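Local coordinates for protein Pre-mRNA-splicing factor SAD1 (PDB 4MSX) that promotes assembly of newly made U4 snRNA into the U4/U6 snRNP and is required for pre-mRNA splicing, though its ubiquitin-protease-like domain is catalytically inactive, at residues F167-S175 / W235-H243. Numbering follows the deposited sequence.
Sequences FPRQCFDLS and WSPKLFKHH
Water does much of the pairing between Arg169–Leu174 and Pro237–Phe240, strand 170-172 with its flanks and an irregular loop that follows the same direction beside it. The carbonyl O of Pro237 receives two waters, one held by Arg169 NH2 and the other by the backbone N of Phe172, and a third water joins the carbonyl oxygens of Phe172 and Leu239 by donating to both. The direct backbone-to-backbone hydrogen bond joins Leu174 N to Phe240 O, 2.9 Å apart, the N-H nearly straight on the oxygen (161°) but approaching from above the carbonyl plane. One residue earlier, Asp173 CA lies 3.4 Å from Leu239 O in a CA-H...O contact. With CG of Asp173 set between its own N and carbonyl carbon (chi1 70°), the carboxylate reaches His242 N, which gives OD2 a weak, bent bond of 3.0 Å; the stronger partner of OD2 is Arg177, in a salt bridge. Strand 170-172 forms a two-stranded antiparallel hairpin with 178-180, and the loop following helix 222-234 of the USP-like domain lies against it, its Ser236 O and Leu239 N both bonded to the hydroxyl of Tyr179. Apolar contacts occupy both ends. The side chains of Leu174 and Phe240 run abreast in a common direction, Leu174 CD1 making an off-centre CH-pi contact, 3.6 Å from Phe240 CG, while Ser150 and Ala154 of helix 146-155 also touch the Phe240 side chain. Were Phe240 cut back to an alanine, Leu174 CD1 would probably lose its CH-pi partner and a gap would be likely to open beside helix 146-155. Pro237 CB lies over one face of the Arg169 guanidinium, 3.6 Å from NH2, and also meets Cys171 SG at 3.7 Å. Beyond it Phe167 CD2 slants against Trp235 CE3, and Pro168 CB meets the edge of the indole at CZ3, 4.1 Å away.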
loop_
_atom_site.group_PDB
_atom_site.type_symbol
_atom_site.label_atom_id
_atom_site.label_comp_id
_atom_site.label_asym_id
_atom_site.label_seq_id
_atom_site.Cartn_x
_atom_site.Cartn_y
_atom_site.Cartn_z
ATOM N N PHE A 167 -3.484 6.620 -16.665
ATOM C CA PHE A 167 -3.324 6.776 -15.189
ATOM C C PHE A 167 -1.906 7.297 -14.931
ATOM O O PHE A 167 -0.985 6.884 -15.628
ATOM C CB PHE A 167 -3.446 5.420 -14.482
ATOM C CG PHE A 167 -4.841 4.886 -14.368
ATOM C CD1 PHE A 167 -5.927 5.596 -14.836
ATOM C CD2 PHE A 167 -5.051 3.669 -13.743
ATOM C CE1 PHE A 167 -7.214 5.087 -14.727
ATOM C CE2 PHE A 167 -6.307 3.138 -13.636
ATOM C CZ PHE A 167 -7.408 3.846 -14.115
ATOM N N PRO A 168 -1.705 8.155 -13.912
ATOM C CA PRO A 168 -2.754 8.706 -13.042
ATOM C C PRO A 168 -3.370 9.956 -13.680
ATOM O O PRO A 168 -2.711 10.602 -14.495
ATOM C CB PRO A 168 -1.989 9.107 -11.771
ATOM C CG PRO A 168 -0.559 9.461 -12.272
ATOM C CD PRO A 168 -0.339 8.519 -13.473
ATOM N N ARG A 169 -4.594 10.308 -13.301
ATOM C CA ARG A 169 -5.229 11.541 -13.778
ATOM C C ARG A 169 -6.038 12.186 -12.662
ATOM O O ARG A 169 -6.384 11.509 -11.678
ATOM C CB ARG A 169 -6.114 11.243 -14.979
ATOM C CG ARG A 169 -7.288 10.330 -14.681
ATOM C CD ARG A 169 -8.473 10.672 -15.633
ATOM N NE ARG A 169 -9.636 9.790 -15.440
ATOM C CZ ARG A 169 -9.588 8.515 -15.772
ATOM N NH1 ARG A 169 -8.456 8.044 -16.283
ATOM N NH2 ARG A 169 -10.628 7.734 -15.606
ATOM N N GLN A 170 -6.356 13.470 -12.790
ATOM C CA GLN A 170 -7.148 14.137 -11.752
ATOM C C GLN A 170 -8.621 13.674 -11.798
ATOM O O GLN A 170 -9.240 13.602 -12.850
ATOM C CB GLN A 170 -7.033 15.673 -11.830
ATOM C CG GLN A 170 -5.604 16.202 -11.558
ATOM C CD GLN A 170 -5.180 16.222 -10.065
ATOM O OE1 GLN A 170 -6.009 16.146 -9.143
ATOM N NE2 GLN A 170 -3.868 16.377 -9.834
ATOM N N CYS A 171 -9.155 13.352 -10.636
ATOM C CA CYS A 171 -10.474 12.761 -10.525
ATOM C C CYS A 171 -11.232 13.539 -9.486
ATOM O O CYS A 171 -10.648 14.359 -8.781
ATOM C CB CYS A 171 -10.340 11.299 -10.081
ATOM S SG CYS A 171 -9.567 10.237 -11.315
ATOM N N PHE A 172 -12.527 13.250 -9.340
ATOM C CA PHE A 172 -13.375 13.953 -8.358
ATOM C C PHE A 172 -14.187 12.931 -7.598
ATOM O O PHE A 172 -14.710 12.001 -8.212
ATOM C CB PHE A 172 -14.320 14.949 -9.069
ATOM C CG PHE A 172 -13.581 16.081 -9.711
ATOM C CD1 PHE A 172 -13.218 17.197 -8.971
ATOM C CD2 PHE A 172 -13.175 15.988 -11.030
ATOM C CE1 PHE A 172 -12.477 18.235 -9.556
ATOM C CE2 PHE A 172 -12.436 17.014 -11.625
ATOM C CZ PHE A 172 -12.086 18.138 -10.884
ATOM N N ASP A 173 -14.269 13.064 -6.276
ATOM C CA ASP A 173 -15.089 12.133 -5.530
ATOM C C ASP A 173 -16.532 12.694 -5.493
ATOM O O ASP A 173 -16.817 13.708 -6.129
ATOM C CB ASP A 173 -14.521 11.821 -4.131
ATOM C CG ASP A 173 -14.617 12.990 -3.148
ATOM O OD1 ASP A 173 -15.180 14.047 -3.494
ATOM O OD2 ASP A 173 -14.125 12.832 -1.989
ATOM N N LEU A 174 -17.428 12.059 -4.751
ATOM C CA LEU A 174 -18.846 12.485 -4.786
ATOM C C LEU A 174 -19.073 13.853 -4.152
ATOM O O LEU A 174 -20.082 14.508 -4.421
ATOM C CB LEU A 174 -19.722 11.481 -4.060
ATOM C CG LEU A 174 -19.993 10.184 -4.768
ATOM C CD1 LEU A 174 -20.931 9.406 -3.861
ATOM C CD2 LEU A 174 -20.612 10.427 -6.132
ATOM N N SER A 175 -18.154 14.282 -3.303
ATOM C CA SER A 175 -18.235 15.608 -2.723
ATOM C C SER A 175 -17.505 16.624 -3.580
ATOM O O SER A 175 -17.252 17.734 -3.126
ATOM C CB SER A 175 -17.597 15.618 -1.346
ATOM O OG SER A 175 -18.274 14.738 -0.481
ATOM N N TRP A 235 -6.238 2.501 -6.807
ATOM C CA TRP A 235 -6.143 3.120 -8.157
ATOM C C TRP A 235 -7.505 3.603 -8.697
ATOM O O TRP A 235 -7.588 4.116 -9.814
ATOM C CB TRP A 235 -5.462 2.149 -9.156
ATOM C CG TRP A 235 -3.974 2.218 -8.890
ATOM C CD1 TRP A 235 -3.216 1.372 -8.107
ATOM C CD2 TRP A 235 -3.108 3.239 -9.348
ATOM N NE1 TRP A 235 -1.874 1.824 -8.088
ATOM C CE2 TRP A 235 -1.810 2.980 -8.827
ATOM C CE3 TRP A 235 -3.296 4.365 -10.171
ATOM C CZ2 TRP A 235 -0.689 3.827 -9.122
ATOM C CZ3 TRP A 235 -2.221 5.195 -10.449
ATOM C CH2 TRP A 235 -0.915 4.915 -9.941
ATOM N N SER A 236 -8.585 3.442 -7.917
ATOM C CA SER A 236 -9.885 3.724 -8.499
ATOM C C SER A 236 -10.022 5.181 -8.903
ATOM O O SER A 236 -9.770 6.087 -8.096
ATOM C CB SER A 236 -11.022 3.365 -7.515
ATOM O OG SER A 236 -12.207 3.959 -8.021
ATOM N N PRO A 237 -10.420 5.435 -10.163
ATOM C CA PRO A 237 -10.669 6.823 -10.592
ATOM C C PRO A 237 -12.122 7.291 -10.300
ATOM O O PRO A 237 -12.489 8.385 -10.725
ATOM C CB PRO A 237 -10.450 6.767 -12.137
ATOM C CG PRO A 237 -10.938 5.404 -12.520
ATOM C CD PRO A 237 -10.576 4.476 -11.268
ATOM N N LYS A 238 -12.911 6.478 -9.603
ATOM C CA LYS A 238 -14.314 6.833 -9.296
ATOM C C LYS A 238 -14.696 6.663 -7.804
ATOM O O LYS A 238 -15.832 6.299 -7.467
ATOM C CB LYS A 238 -15.230 5.938 -10.153
ATOM C CG LYS A 238 -15.143 6.277 -11.645
ATOM C CD LYS A 238 -15.449 5.065 -12.574
ATOM C CE LYS A 238 -16.713 4.307 -12.269
ATOM N NZ LYS A 238 -17.127 3.388 -13.412
ATOM N N LEU A 239 -13.747 6.896 -6.910
ATOM C CA LEU A 239 -14.017 6.728 -5.477
ATOM C C LEU A 239 -15.176 7.616 -5.021
ATOM O O LEU A 239 -15.252 8.763 -5.411
ATOM C CB LEU A 239 -12.763 7.157 -4.684
ATOM C CG LEU A 239 -11.562 6.211 -4.836
ATOM C CD1 LEU A 239 -10.313 6.811 -4.137
ATOM C CD2 LEU A 239 -11.905 4.842 -4.240
ATOM N N PHE A 240 -16.008 7.135 -4.097
ATOM C CA PHE A 240 -17.046 8.007 -3.542
ATOM C C PHE A 240 -16.452 9.060 -2.632
ATOM O O PHE A 240 -16.903 10.199 -2.618
ATOM C CB PHE A 240 -18.092 7.161 -2.814
ATOM C CG PHE A 240 -18.963 6.338 -3.764
ATOM C CD1 PHE A 240 -18.860 6.490 -5.147
ATOM C CD2 PHE A 240 -19.882 5.405 -3.254
ATOM C CE1 PHE A 240 -19.658 5.722 -6.030
ATOM C CE2 PHE A 240 -20.684 4.633 -4.120
ATOM C CZ PHE A 240 -20.582 4.785 -5.497
ATOM N N LYS A 241 -15.419 8.679 -1.879
ATOM C CA LYS A 241 -14.659 9.655 -1.119
ATOM C C LYS A 241 -13.164 9.392 -1.352
ATOM O O LYS A 241 -12.744 8.249 -1.484
ATOM C CB LYS A 241 -14.984 9.589 0.377
ATOM C CG LYS A 241 -14.784 8.229 0.990
ATOM C CD LYS A 241 -15.450 8.186 2.405
ATOM C CE LYS A 241 -15.178 6.860 3.126
ATOM N NZ LYS A 241 -15.695 5.669 2.349
ATOM N N HIS A 242 -12.387 10.457 -1.365
ATOM C CA HIS A 242 -11.042 10.383 -1.897
ATOM C C HIS A 242 -9.985 9.810 -0.900
ATOM O O HIS A 242 -8.829 10.237 -0.911
ATOM C CB HIS A 242 -10.604 11.777 -2.389
ATOM C CG HIS A 242 -10.396 12.757 -1.282
ATOM N ND1 HIS A 242 -11.084 12.681 -0.088
ATOM C CD2 HIS A 242 -9.561 13.815 -1.166
ATOM C CE1 HIS A 242 -10.693 13.660 0.710
ATOM N NE2 HIS A 242 -9.767 14.360 0.078
ATOM N N HIS A 243 -10.371 8.836 -0.093
ATOM C CA HIS A 243 -9.454 8.149 0.845
ATOM C C HIS A 243 -10.000 6.784 1.195
ATOM O O HIS A 243 -11.171 6.488 0.935
ATOM C CB HIS A 243 -9.226 8.944 2.141
ATOM C CG HIS A 243 -10.477 9.474 2.763
ATOM N ND1 HIS A 243 -11.264 8.725 3.612
ATOM C CD2 HIS A 243 -11.054 10.694 2.692
ATOM C CE1 HIS A 243 -12.280 9.459 4.030
ATOM N NE2 HIS A 243 -12.182 10.653 3.478
HETATM O O HOH W 1 -12.777 8.974 -13.776
HETATM O O HOH W 2 -16.642 9.664 -8.068
HETATM O O HOH W 3 -13.743 11.319 -11.212
HETATM O O HOH W 4 -17.174 12.156 -0.691
#